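Local coordinates for protein phosphoacetylglucosamine mutase (Aspergillus lentulus, PDB 5O9X) that interconverts N-acetylglucosamine 6-phosphate and N-acetylglucosamine 1-phosphate, a phosphomutase step probably serving the synthesis of UDP-N-acetylglucosamine, at residues A[329-337]-A[369-380]; A[339-347]-A[452-460]. The protein carries 1 engineered substitution. All blocks are in the same frame, centred on the assembly; numbering follows the deposited sequence.

Contact 1 of 2, residues A[329-337]-A[369-380]; sequences KLKIGVVQT and AAMRFDVGVYFE. Unlike the reference sequence in segment 369-380: Met371 (reference Leu). With G16 (1,6-di-O-phosphono-alpha-D-glucopyranose), chain B.
Strands 332-337 and 375-379 run parallel, their axes 4.7 Å apart at closest and 23° askew, with Ile332 beside Val375 and Val335 beside Tyr378. They are neighbouring strands in the mixed sheet of an alpha/beta domain of the phosphohexomutase family. The chain between them runs through helix 342-350, strand 356-359 and helix 363-370. Four backbone bonds join the pair, from Val375 N to Lys331 O at one end to Val335 N to Val377 O at the other. Just before strand 375-379, the Asp374 side chain adds a bond: its OD2 accepts from Lys331 N at 2.9 Å through the anti lone pair. Ile332, Val334, Val375 and Val377 share one face of the sheet. Ile332 CG2 meets Val377 CG2 at 4.0 Å. On the other face Phe373 lays its ring flat over Gly333, whose CA sits 3.5 Å from the ring centroid and 8° off its normal. Val335 CG2, anti to the carbonyl carbon, reaches the edge of the same ring and also Ala370 CB. Val335 CB packs on Tyr378 CB at 3.6 Å. Past the strands, water 3 links Thr337 OG1 to Glu380 OE2. The Glu380 carboxylate grips the bound glucose bisphosphate with both oxygens: OE2 accepts from the ligand O4 at 2.8 Å, and OE1 from O3 at a very short 2.5 Å.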
loop_
_atom_site.group_PDB
_atom_site.type_symbol
_atom_site.label_atom_id
_atom_site.label_comp_id
_atom_site.label_asym_id
_atom_site.label_seq_id
_atom_site.Cartn_x
_atom_site.Cartn_y
_atom_site.Cartn_z
ATOM N N LYS A 329 1.234 2.278 -28.958
ATOM C CA LYS A 329 1.083 3.570 -28.219
ATOM C C LYS A 329 0.946 3.443 -26.689
ATOM O O LYS A 329 1.001 4.447 -25.997
ATOM C CB LYS A 329 -0.130 4.388 -28.746
ATOM C CG LYS A 329 -0.170 4.581 -30.262
ATOM C CD LYS A 329 -1.225 5.582 -30.730
ATOM C CE LYS A 329 -0.723 7.034 -30.728
ATOM N NZ LYS A 329 -1.788 8.066 -30.955
ATOM N N LEU A 330 0.727 2.226 -26.179
ATOM C CA LEU A 330 0.646 1.975 -24.732
ATOM C C LEU A 330 1.728 0.971 -24.279
ATOM O O LEU A 330 1.423 -0.158 -23.902
ATOM C CB LEU A 330 -0.744 1.496 -24.296
ATOM C CG LEU A 330 -2.004 2.363 -24.378
ATOM C CD1 LEU A 330 -3.181 1.471 -23.976
ATOM C CD2 LEU A 330 -1.939 3.564 -23.447
ATOM N N LYS A 331 2.970 1.417 -24.285
ATOM C CA LYS A 331 4.084 0.637 -23.705
ATOM C C LYS A 331 3.896 0.389 -22.152
ATOM O O LYS A 331 3.885 1.313 -21.303
ATOM C CB LYS A 331 5.474 1.263 -24.043
ATOM C CG LYS A 331 5.847 1.545 -25.533
ATOM C CD LYS A 331 5.295 0.528 -26.531
ATOM C CE LYS A 331 6.333 -0.485 -26.994
ATOM N NZ LYS A 331 5.675 -1.571 -27.785
ATOM N N ILE A 332 3.752 -0.885 -21.825
ATOM C CA ILE A 332 3.569 -1.283 -20.434
ATOM C C ILE A 332 4.927 -1.622 -19.802
ATOM O O ILE A 332 5.743 -2.314 -20.398
ATOM C CB ILE A 332 2.630 -2.530 -20.356
ATOM C CG1 ILE A 332 1.297 -2.231 -21.034
ATOM C CG2 ILE A 332 2.397 -2.996 -18.904
ATOM C CD1 ILE A 332 0.545 -3.509 -21.334
ATOM N N GLY A 333 5.113 -1.232 -18.563
ATOM C CA GLY A 333 6.248 -1.729 -17.821
ATOM C C GLY A 333 5.739 -2.209 -16.453
ATOM O O GLY A 333 4.710 -1.709 -15.933
ATOM N N VAL A 334 6.483 -3.171 -15.863
ATOM C CA VAL A 334 6.140 -3.675 -14.514
ATOM C C VAL A 334 7.227 -3.322 -13.474
ATOM O O VAL A 334 8.413 -3.694 -13.634
ATOM C CB VAL A 334 5.889 -5.179 -14.529
ATOM C CG1 VAL A 334 5.409 -5.682 -13.110
ATOM C CG2 VAL A 334 4.883 -5.559 -15.679
ATOM N N VAL A 335 6.820 -2.665 -12.390
ATOM C CA VAL A 335 7.757 -2.314 -11.320
ATOM C C VAL A 335 7.575 -3.342 -10.218
ATOM O O VAL A 335 6.428 -3.640 -9.849
ATOM C CB VAL A 335 7.446 -0.905 -10.801
ATOM C CG1 VAL A 335 8.407 -0.512 -9.678
ATOM C CG2 VAL A 335 7.662 0.084 -11.993
ATOM N N GLN A 336 8.709 -3.868 -9.717
ATOM C CA GLN A 336 8.725 -4.882 -8.686
ATOM C C GLN A 336 9.642 -4.419 -7.552
ATOM O O GLN A 336 10.354 -3.386 -7.689
ATOM C CB GLN A 336 9.187 -6.261 -9.238
ATOM C CG GLN A 336 8.282 -6.808 -10.404
ATOM C CD GLN A 336 8.654 -8.234 -10.665
ATOM O OE1 GLN A 336 9.773 -8.536 -11.083
ATOM N NE2 GLN A 336 7.757 -9.135 -10.402
ATOM N N THR A 337 9.649 -5.179 -6.455
ATOM C CA THR A 337 10.768 -5.087 -5.496
ATOM C C THR A 337 11.478 -6.447 -5.421
ATOM O O THR A 337 11.037 -7.432 -6.037
ATOM C CB THR A 337 10.350 -4.572 -4.103
ATOM O OG1 THR A 337 9.587 -5.592 -3.378
ATOM C CG2 THR A 337 9.380 -3.354 -4.285
ATOM N N ALA A 369 9.009 4.932 -9.972
ATOM C CA ALA A 369 9.576 4.237 -11.146
ATOM C C ALA A 369 8.534 3.981 -12.220
ATOM O O ALA A 369 8.870 3.901 -13.433
ATOM C CB ALA A 369 10.225 2.892 -10.735
ATOM N N ALA A 370 7.289 3.776 -11.773
ATOM C CA ALA A 370 6.193 3.460 -12.676
ATOM C C ALA A 370 5.839 4.675 -13.555
ATOM O O ALA A 370 5.313 4.466 -14.644
ATOM C CB ALA A 370 4.974 3.025 -11.894
ATOM N N MET A 371 6.171 5.903 -13.107
ATOM C CA MET A 371 5.981 7.137 -13.947
ATOM C C MET A 371 6.765 7.086 -15.248
ATOM O O MET A 371 6.498 7.857 -16.164
ATOM C CB MET A 371 6.354 8.451 -13.237
ATOM C CG MET A 371 5.905 8.658 -11.803
ATOM S SD MET A 371 4.384 9.598 -11.519
ATOM C CE MET A 371 3.116 8.398 -11.958
ATOM N N ARG A 372 7.707 6.167 -15.387
ATOM C CA ARG A 372 8.514 6.147 -16.606
ATOM C C ARG A 372 7.827 5.444 -17.803
ATOM O O ARG A 372 8.343 5.479 -18.919
ATOM C CB ARG A 372 9.914 5.597 -16.303
ATOM C CG ARG A 372 10.562 6.452 -15.202
ATOM C CD ARG A 372 12.065 6.322 -14.991
ATOM N NE ARG A 372 12.848 6.086 -16.215
ATOM C CZ ARG A 372 14.155 5.786 -16.235
ATOM N NH1 ARG A 372 14.845 5.697 -15.100
ATOM N NH2 ARG A 372 14.783 5.573 -17.389
ATOM N N PHE A 373 6.667 4.815 -17.551
ATOM C CA PHE A 373 5.943 4.027 -18.561
ATOM C C PHE A 373 4.658 4.764 -18.940
ATOM O O PHE A 373 4.192 5.590 -18.152
ATOM C CB PHE A 373 5.627 2.630 -17.967
ATOM C CG PHE A 373 6.878 1.876 -17.626
ATOM C CD1 PHE A 373 7.707 1.421 -18.626
ATOM C CD2 PHE A 373 7.244 1.639 -16.279
ATOM C CE1 PHE A 373 8.907 0.746 -18.333
ATOM C CE2 PHE A 373 8.447 0.952 -15.974
ATOM C CZ PHE A 373 9.271 0.508 -16.995
ATOM N N ASP A 374 4.096 4.445 -20.117
ATOM C CA ASP A 374 2.735 4.890 -20.484
ATOM C C ASP A 374 1.761 4.246 -19.497
ATOM O O ASP A 374 0.893 4.906 -18.925
ATOM C CB ASP A 374 2.363 4.426 -21.949
ATOM C CG ASP A 374 3.336 4.977 -23.074
ATOM O OD1 ASP A 374 3.758 6.142 -22.986
ATOM O OD2 ASP A 374 3.645 4.230 -24.054
ATOM N N VAL A 375 1.906 2.928 -19.313
ATOM C CA VAL A 375 1.080 2.175 -18.319
ATOM C C VAL A 375 2.100 1.562 -17.289
ATOM O O VAL A 375 2.906 0.721 -17.672
ATOM C CB VAL A 375 0.289 1.053 -19.043
ATOM C CG1 VAL A 375 -0.548 0.283 -18.054
ATOM C CG2 VAL A 375 -0.614 1.651 -20.190
ATOM N N GLY A 376 2.086 1.990 -16.038
ATOM C CA GLY A 376 3.118 1.447 -15.130
ATOM C C GLY A 376 2.371 0.520 -14.129
ATOM O O GLY A 376 1.567 0.987 -13.273
ATOM N N VAL A 377 2.598 -0.778 -14.239
ATOM C CA VAL A 377 1.880 -1.702 -13.346
ATOM C C VAL A 377 2.848 -1.848 -12.163
ATOM O O VAL A 377 4.018 -2.216 -12.362
ATOM C CB VAL A 377 1.655 -3.049 -14.001
ATOM C CG1 VAL A 377 1.005 -4.047 -12.996
ATOM C CG2 VAL A 377 0.745 -2.867 -15.215
ATOM N N TYR A 378 2.404 -1.547 -10.937
ATOM C CA TYR A 378 3.318 -1.803 -9.813
ATOM C C TYR A 378 2.669 -2.435 -8.581
ATOM O O TYR A 378 1.715 -1.902 -8.050
ATOM C CB TYR A 378 4.088 -0.541 -9.440
ATOM C CG TYR A 378 3.273 0.669 -9.040
ATOM C CD1 TYR A 378 3.086 1.040 -7.668
ATOM C CD2 TYR A 378 2.730 1.466 -10.028
ATOM C CE1 TYR A 378 2.333 2.203 -7.360
ATOM C CE2 TYR A 378 1.976 2.591 -9.727
ATOM C CZ TYR A 378 1.834 2.972 -8.428
ATOM O OH TYR A 378 1.098 4.116 -8.295
ATOM N N PHE A 379 3.156 -3.607 -8.199
ATOM C CA PHE A 379 2.710 -4.314 -6.973
ATOM C C PHE A 379 3.911 -4.744 -6.130
ATOM O O PHE A 379 4.919 -5.103 -6.729
ATOM C CB PHE A 379 1.800 -5.519 -7.330
ATOM C CG PHE A 379 0.381 -5.123 -7.657
ATOM C CD1 PHE A 379 -0.617 -5.275 -6.724
ATOM C CD2 PHE A 379 0.070 -4.563 -8.927
ATOM C CE1 PHE A 379 -1.936 -4.888 -6.994
ATOM C CE2 PHE A 379 -1.240 -4.148 -9.226
ATOM C CZ PHE A 379 -2.234 -4.351 -8.236
ATOM N N GLU A 380 3.783 -4.795 -4.796
ATOM C CA GLU A 380 4.711 -5.501 -3.977
ATOM C C GLU A 380 4.112 -6.857 -3.777
ATOM O O GLU A 380 2.864 -6.978 -3.861
ATOM C CB GLU A 380 4.886 -4.759 -2.625
ATOM C CG GLU A 380 5.575 -3.410 -2.889
ATOM C CD GLU A 380 5.794 -2.644 -1.598
ATOM O OE1 GLU A 380 4.832 -2.033 -1.082
ATOM O OE2 GLU A 380 6.911 -2.661 -1.104
HETATM C C1 G16 B . 4.178 -0.686 4.439
HETATM C C2 G16 B . 4.518 -0.034 3.102
HETATM C C3 G16 B . 4.853 -1.132 2.042
HETATM C C4 G16 B . 5.958 -2.084 2.463
HETATM C C5 G16 B . 5.558 -2.706 3.795
HETATM C C6 G16 B . 6.663 -3.456 4.501
HETATM O O1 G16 B . 3.005 -1.491 4.277
HETATM O O2 G16 B . 3.480 0.864 2.602
HETATM O O3 G16 B . 5.097 -0.480 0.859
HETATM O O4 G16 B . 6.212 -3.215 1.519
HETATM O O5 G16 B . 5.278 -1.695 4.793
HETATM O O6 G16 B . 7.770 -2.476 4.747
HETATM P P G16 B . 9.063 -2.964 5.595
HETATM O O1P G16 B . 9.595 -4.277 4.973
HETATM O O2P G16 B . 8.596 -3.260 7.040
HETATM O O3P G16 B . 10.072 -1.797 5.646
HETATM P "P'" G16 B . 1.629 -1.239 5.129
HETATM O O1X G16 B . 1.475 0.292 5.337
HETATM O O2X G16 B . 1.855 -1.854 6.548
HETATM O O3X G16 B . 0.529 -1.998 4.471
HETATM O O HOH W 1 4.808 -5.986 -9.601
HETATM O O HOH W 2 6.935 -6.955 -6.790
HETATM O O HOH W 3 8.516 -4.703 -1.120
#

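Contact 2 of 2, residues A[339-347]-A[452-460]; sequences YANGSSTEY and TYTDLPSRL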
loop_
_atom_site.group_PDB
_atom_site.type_symbol
_atom_site.label_atom_id
_atom_site.label_comp_id
_atom_site.label_asym_id
_atom_site.label_seq_id
_atom_site.Cartn_x
_atom_site.Cartn_y
_atom_site.Cartn_z
ATOM N N TYR A 339 11.403 -8.563 -3.156
ATOM C CA TYR A 339 10.595 -9.611 -2.532
ATOM C C TYR A 339 9.799 -10.365 -3.612
ATOM O O TYR A 339 9.150 -11.387 -3.270
ATOM C CB TYR A 339 9.579 -8.977 -1.547
ATOM C CG TYR A 339 10.307 -8.502 -0.291
ATOM C CD1 TYR A 339 10.766 -9.445 0.637
ATOM C CD2 TYR A 339 10.660 -7.170 -0.137
ATOM C CE1 TYR A 339 11.467 -9.063 1.755
ATOM C CE2 TYR A 339 11.358 -6.762 1.011
ATOM C CZ TYR A 339 11.795 -7.740 1.907
ATOM O OH TYR A 339 12.558 -7.388 3.008
ATOM N N ALA A 340 9.747 -9.849 -4.862
ATOM C CA ALA A 340 9.022 -10.570 -5.904
ATOM C C ALA A 340 9.638 -11.941 -6.175
ATOM O O ALA A 340 10.878 -12.084 -6.250
ATOM C CB ALA A 340 8.984 -9.781 -7.220
ATOM N N ASN A 341 8.802 -12.941 -6.302
ATOM C CA ASN A 341 9.326 -14.278 -6.624
ATOM C C ASN A 341 10.060 -14.244 -7.983
ATOM O O ASN A 341 9.579 -13.632 -8.953
ATOM C CB ASN A 341 8.152 -15.247 -6.732
ATOM C CG ASN A 341 8.607 -16.663 -6.677
ATOM O OD1 ASN A 341 9.037 -17.213 -7.705
ATOM N ND2 ASN A 341 8.577 -17.246 -5.493
ATOM N N GLY A 342 11.242 -14.877 -8.043
ATOM C CA GLY A 342 12.043 -14.850 -9.303
ATOM C C GLY A 342 11.250 -15.383 -10.463
ATOM O O GLY A 342 11.517 -14.987 -11.554
ATOM N N SER A 343 10.336 -16.322 -10.250
ATOM C CA SER A 343 9.536 -16.823 -11.366
ATOM C C SER A 343 8.617 -15.746 -11.993
ATOM O O SER A 343 8.338 -15.811 -13.243
ATOM C CB SER A 343 8.682 -18.006 -10.961
ATOM O OG SER A 343 9.524 -19.116 -10.662
ATOM N N SER A 344 8.168 -14.772 -11.190
ATOM C CA SER A 344 7.275 -13.718 -11.697
ATOM C C SER A 344 8.096 -12.771 -12.575
ATOM O O SER A 344 7.633 -12.360 -13.642
ATOM C CB SER A 344 6.582 -12.924 -10.531
ATOM O OG SER A 344 7.524 -12.140 -9.811
ATOM N N THR A 345 9.335 -12.485 -12.161
ATOM C CA THR A 345 10.233 -11.666 -12.968
ATOM C C THR A 345 10.518 -12.320 -14.353
ATOM O O THR A 345 10.538 -11.632 -15.370
ATOM C CB THR A 345 11.529 -11.383 -12.177
ATOM O OG1 THR A 345 11.193 -10.873 -10.828
ATOM C CG2 THR A 345 12.487 -10.371 -12.935
ATOM N N GLU A 346 10.783 -13.614 -14.328
ATOM C CA GLU A 346 11.093 -14.401 -15.484
ATOM C C GLU A 346 9.874 -14.410 -16.445
ATOM O O GLU A 346 10.029 -14.274 -17.657
ATOM C CB GLU A 346 11.443 -15.833 -15.004
ATOM C CG GLU A 346 11.647 -16.815 -16.184
ATOM C CD GLU A 346 11.900 -18.283 -15.772
ATOM O OE1 GLU A 346 11.102 -18.943 -14.965
ATOM O OE2 GLU A 346 12.937 -18.780 -16.291
ATOM N N TYR A 347 8.675 -14.586 -15.882
ATOM C CA TYR A 347 7.412 -14.533 -16.635
ATOM C C TYR A 347 7.247 -13.206 -17.316
ATOM O O TYR A 347 6.863 -13.151 -18.502
ATOM C CB TYR A 347 6.229 -14.867 -15.727
ATOM C CG TYR A 347 4.828 -14.823 -16.400
ATOM C CD1 TYR A 347 4.346 -15.910 -17.174
ATOM C CD2 TYR A 347 3.980 -13.739 -16.219
ATOM C CE1 TYR A 347 3.074 -15.868 -17.789
ATOM C CE2 TYR A 347 2.673 -13.722 -16.769
ATOM C CZ TYR A 347 2.269 -14.778 -17.573
ATOM O OH TYR A 347 1.000 -14.715 -18.125
ATOM N N THR A 452 -0.178 -19.744 -15.020
ATOM C CA THR A 452 0.648 -18.800 -15.764
ATOM C C THR A 452 2.163 -19.020 -15.579
ATOM O O THR A 452 2.930 -18.943 -16.541
ATOM C CB THR A 452 0.312 -17.321 -15.467
ATOM O OG1 THR A 452 0.356 -17.049 -14.036
ATOM C CG2 THR A 452 -1.143 -16.960 -15.946
ATOM N N TYR A 453 2.601 -19.212 -14.327
ATOM C CA TYR A 453 4.000 -19.517 -14.024
ATOM C C TYR A 453 4.000 -20.220 -12.652
ATOM O O TYR A 453 3.011 -20.175 -11.920
ATOM C CB TYR A 453 4.885 -18.268 -14.070
ATOM C CG TYR A 453 4.522 -17.192 -13.007
ATOM C CD1 TYR A 453 4.994 -17.293 -11.661
ATOM C CD2 TYR A 453 3.706 -16.078 -13.365
ATOM C CE1 TYR A 453 4.665 -16.292 -10.686
ATOM C CE2 TYR A 453 3.378 -15.085 -12.423
ATOM C CZ TYR A 453 3.877 -15.181 -11.121
ATOM O OH TYR A 453 3.530 -14.182 -10.295
ATOM N N THR A 454 5.076 -20.920 -12.320
ATOM C CA THR A 454 5.165 -21.568 -11.008
ATOM C C THR A 454 6.158 -20.826 -10.135
ATOM O O THR A 454 7.339 -20.682 -10.516
ATOM C CB THR A 454 5.527 -23.053 -11.161
ATOM O OG1 THR A 454 4.515 -23.709 -11.968
ATOM C CG2 THR A 454 5.559 -23.785 -9.784
ATOM N N ASP A 455 5.686 -20.362 -8.972
ATOM C CA ASP A 455 6.577 -19.667 -8.033
ATOM C C ASP A 455 7.718 -20.586 -7.583
ATOM O O ASP A 455 7.516 -21.754 -7.332
ATOM C CB ASP A 455 5.746 -19.265 -6.764
ATOM C CG ASP A 455 4.901 -17.999 -6.997
ATOM O OD1 ASP A 455 5.464 -17.017 -7.504
ATOM O OD2 ASP A 455 3.683 -17.960 -6.658
ATOM N N LEU A 456 8.915 -20.064 -7.515
ATOM C CA LEU A 456 9.991 -20.767 -6.744
ATOM C C LEU A 456 9.578 -20.866 -5.275
ATOM O O LEU A 456 9.075 -19.902 -4.722
ATOM C CB LEU A 456 11.296 -19.954 -6.828
ATOM C CG LEU A 456 11.850 -19.865 -8.259
ATOM C CD1 LEU A 456 13.062 -18.907 -8.254
ATOM C CD2 LEU A 456 12.299 -21.228 -8.772
ATOM N N PRO A 457 9.765 -22.038 -4.633
ATOM C CA PRO A 457 9.556 -22.133 -3.178
ATOM C C PRO A 457 10.302 -20.991 -2.514
ATOM O O PRO A 457 11.457 -20.714 -2.884
ATOM C CB PRO A 457 10.186 -23.500 -2.830
ATOM C CG PRO A 457 9.759 -24.348 -4.079
ATOM C CD PRO A 457 10.048 -23.367 -5.238
ATOM N N SER A 458 9.630 -20.296 -1.596
ATOM C CA SER A 458 10.273 -19.156 -0.920
ATOM C C SER A 458 9.920 -19.112 0.548
ATOM O O SER A 458 9.012 -19.846 1.039
ATOM C CB SER A 458 9.847 -17.849 -1.605
ATOM O OG SER A 458 8.471 -17.585 -1.353
ATOM N N ARG A 459 10.588 -18.214 1.262
ATOM C CA ARG A 459 10.430 -18.188 2.717
ATOM C C ARG A 459 10.799 -16.819 3.213
ATOM O O ARG A 459 11.795 -16.270 2.752
ATOM C CB ARG A 459 11.381 -19.282 3.343
ATOM C CG ARG A 459 11.500 -19.236 4.856
ATOM C CD ARG A 459 10.296 -19.714 5.601
ATOM N NE ARG A 459 9.834 -21.047 5.090
ATOM C CZ ARG A 459 9.014 -21.864 5.749
ATOM N NH1 ARG A 459 8.605 -21.525 6.968
ATOM N NH2 ARG A 459 8.593 -23.012 5.209
ATOM N N LEU A 460 9.991 -16.276 4.136
ATOM C CA LEU A 460 10.355 -15.039 4.882
ATOM C C LEU A 460 10.685 -15.391 6.309
ATOM O O LEU A 460 9.989 -16.244 6.910
ATOM C CB LEU A 460 9.173 -14.032 4.899
ATOM C CG LEU A 460 8.946 -13.286 3.544
ATOM C CD1 LEU A 460 7.539 -12.684 3.428
ATOM C CD2 LEU A 460 10.026 -12.206 3.225
HETATM O O HOH W 4 7.705 -15.882 -3.303
#
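Asn341 swings its amide toward Leu456 with CG anti to the backbone N (chi1 -164°), while Ser343 sets OG beside its own N (chi1 -67°), facing Thr454. The Asn341 amide then pairs with the backbone of one residue. Its ND2 donates to Leu456 O at 2.8 Å, in the amide plane and on a carbonyl lone pair. Its OD1 accepts from Leu456 N at 2.9 Å, a more bent bond. The same OD1 takes Ser343 N at 3.0 Å, so Asn341 is also the N-cap of helix 342-350. Two bonds thus fix the oxygen. Water 4 joins ND2 to Ser458 OG, which is also hydrogen-bonded to Gln266 NE2. Ser343 OG donates to Thr454 O at 2.7 Å. Tyr453 lies against the first turn of the helix. Ser344 CA sits over a face of its ring, 4.0 Å from the centroid, and Ser344 CB touches Tyr453 OH. Tyr347, one turn after Ser343, meets the same ring obliquely, the planes at 42°, with Tyr453 CD2 over a face of the Tyr347 ring and 3.5 Å from Tyr347 CG. At the far end Leu460 CD2 touches Tyr339 CE1 at 3.8 Å. The contact joins the start of helix 342-350 to the chain entering strand 458-463 of the C-terminal sheet. Helix 306-324 packs on Tyr347 and Tyr453, its Arg308 making a cation-pi contact with Tyr453, and strand 513-518 lies beside Asn341 and Leu456.

Overall arrangement
Contact 1 lies in the sheet of domain III, and contact 2 joins that domain to the C-terminal one. Their centres are 19 Å apart. Strand 332-337 leads directly into helix 342-350, so the first segments of the two contacts follow one another in the chain. Gln336 bridges them: its OE1 lies 2.7 Å from Thr345 OG1 and its NE2 3.1 Å from Ser344 OG, both probable hydrogen bonds. Both contacts approach the glucose bisphosphate. Glu380 of contact 1 binds its sugar hydroxyls, while the Tyr339 side chain of contact 2 comes within about 5 Å. Ser507 and Thr509 also bind this ligand, as do Thr29 and His70.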